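Local coordinates for uncharacterized protein (Vanderwaltozyma polyspora, PDB 5THE) that probably binds RNA as the C-terminal lobe of a budding yeast Argonaute, a piece that includes the Piwi domain, at residues Gln469-Cys472 against Asn473-Tyr477. Residues are numbered along the deposited sequence; the frame is centred on the assembly and turned at random.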
loop_
_atom_site.group_PDB
_atom_site.type_symbol
_atom_site.label_atom_id
_atom_site.label_comp_id
_atom_site.label_asym_id
_atom_site.label_seq_id
_atom_site.Cartn_x
_atom_site.Cartn_y
_atom_site.Cartn_z
ATOM N N GLN A 469 3.565 -15.693 10.811
ATOM C CA GLN A 469 2.128 -15.565 10.596
ATOM C C GLN A 469 1.569 -14.387 11.365
ATOM O O GLN A 469 0.629 -13.731 10.899
ATOM C CB GLN A 469 1.408 -16.865 10.978
ATOM C CG GLN A 469 1.715 -17.983 9.981
ATOM C CD GLN A 469 1.382 -19.383 10.487
ATOM O OE1 GLN A 469 0.745 -19.553 11.504
ATOM N NE2 GLN A 469 1.832 -20.380 9.775
ATOM N N GLU A 470 2.145 -14.087 12.531
ATOM C CA GLU A 470 1.652 -12.949 13.285
ATOM C C GLU A 470 2.011 -11.645 12.582
ATOM O O GLU A 470 1.180 -10.738 12.481
ATOM C CB GLU A 470 2.212 -12.983 14.711
ATOM C CG GLU A 470 1.565 -11.961 15.642
ATOM C CD GLU A 470 2.061 -12.049 17.062
ATOM O OE1 GLU A 470 2.909 -12.913 17.374
ATOM O OE2 GLU A 470 1.583 -11.236 17.872
ATOM N N ILE A 471 3.248 -11.549 12.091
ATOM C CA ILE A 471 3.693 -10.384 11.327
ATOM C C ILE A 471 2.817 -10.168 10.099
ATOM O O ILE A 471 2.342 -9.056 9.836
ATOM C CB ILE A 471 5.163 -10.568 10.921
ATOM C CG1 ILE A 471 6.074 -10.267 12.092
ATOM C CG2 ILE A 471 5.512 -9.742 9.692
ATOM C CD1 ILE A 471 7.465 -10.265 11.638
ATOM N N CYS A 472 2.653 -11.217 9.293
ATOM C CA CYS A 472 1.841 -11.106 8.087
ATOM C C CYS A 472 0.445 -10.631 8.430
ATOM O O CYS A 472 -0.060 -9.667 7.840
ATOM C CB CYS A 472 1.789 -12.450 7.376
ATOM S SG CYS A 472 3.352 -12.823 6.569
ATOM N N ASN A 473 -0.181 -11.281 9.412
ATOM C CA ASN A 473 -1.524 -10.887 9.804
ATOM C C ASN A 473 -1.536 -9.464 10.346
ATOM O O ASN A 473 -2.372 -8.652 9.940
ATOM C CB ASN A 473 -2.094 -11.863 10.832
ATOM C CG ASN A 473 -3.547 -11.569 11.146
ATOM O OD1 ASN A 473 -4.380 -11.491 10.238
ATOM N ND2 ASN A 473 -3.852 -11.355 12.417
ATOM N N ASN A 474 -0.608 -9.137 11.260
ATOM C CA ASN A 474 -0.557 -7.792 11.832
ATOM C C ASN A 474 -0.393 -6.731 10.752
ATOM O O ASN A 474 -1.015 -5.661 10.812
ATOM C CB ASN A 474 0.598 -7.669 12.835
ATOM C CG ASN A 474 0.266 -8.260 14.186
ATOM O OD1 ASN A 474 -0.778 -8.876 14.368
ATOM N ND2 ASN A 474 1.162 -8.076 15.137
ATOM N N LEU A 475 0.463 -6.997 9.771
ATOM C CA LEU A 475 0.720 -5.987 8.760
ATOM C C LEU A 475 -0.490 -5.723 7.876
ATOM O O LEU A 475 -0.492 -4.732 7.142
ATOM C CB LEU A 475 1.921 -6.394 7.916
ATOM C CG LEU A 475 3.277 -6.168 8.577
ATOM C CD1 LEU A 475 4.371 -6.778 7.736
ATOM C CD2 LEU A 475 3.497 -4.691 8.746
ATOM N N CYS A 476 -1.509 -6.578 7.938
ATOM C CA CYS A 476 -2.760 -6.341 7.229
ATOM C C CYS A 476 -3.611 -5.264 7.885
ATOM O O CYS A 476 -4.521 -4.740 7.238
ATOM C CB CYS A 476 -3.544 -7.648 7.130
ATOM S SG CYS A 476 -2.726 -8.851 6.033
ATOM N N TYR A 477 -3.310 -4.895 9.121
ATOM C CA TYR A 477 -4.096 -3.924 9.862
ATOM C C TYR A 477 -3.543 -2.506 9.779
ATOM O O TYR A 477 -4.097 -1.614 10.417
ATOM C CB TYR A 477 -4.200 -4.353 11.335
ATOM C CG TYR A 477 -5.122 -5.526 11.570
ATOM C CD1 TYR A 477 -4.785 -6.811 11.119
ATOM C CD2 TYR A 477 -6.331 -5.357 12.235
ATOM C CE1 TYR A 477 -5.623 -7.886 11.336
ATOM C CE2 TYR A 477 -7.180 -6.429 12.458
ATOM C CZ TYR A 477 -6.814 -7.686 12.007
ATOM O OH TYR A 477 -7.656 -8.734 12.223
HETATM O O HOH W 1 2.225 -8.309 17.672
HETATM O O HOH W 2 -0.732 -9.820 17.089
#
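Two waters grip Glu-470 OE2, at 2.8 and 3.0 Å, and both reach on to the amide of Asn-474, one turn later in the helix 465-475 of the RNase H-like Piwi domain. The nearer water is also hydrogen-bonded to Asn-474 OD1 (2.9 Å); the other accepts a weak bond from Asn-474 ND2, so the i to i+4 link is water-bridged. The two side chains run side by side, with carboxylate and amide planes 81° apart and Glu-470 CG 3.9 Å from Asn-474 ND2. Glu-470 reaches the waters on an extended chain, CG anti to the backbone N (chi1 -170°). With an alanine at Asn-474, both waters are likely to lose their amide partner, and the Glu-470 carboxylate to turn more freely. In the backbone, Asn-474 N donates to Glu-470 O at 163°, a nearly straight helical bond. Cys-472 touches Phe-437 and Ile-439 of strand 435-440, while Gln-469 bonds Arg-30 and Asp-426. At Cys-476 the i to i+4 bond to Cys-472 O is weak (N to O 3.4 Å), and its N also bonds Asn-473 O. Ile-471 and Leu-475, both touching strand 339-344, also lie alongside each other, with Ile-471 CG2 3.7 Å from Leu-475 CD1.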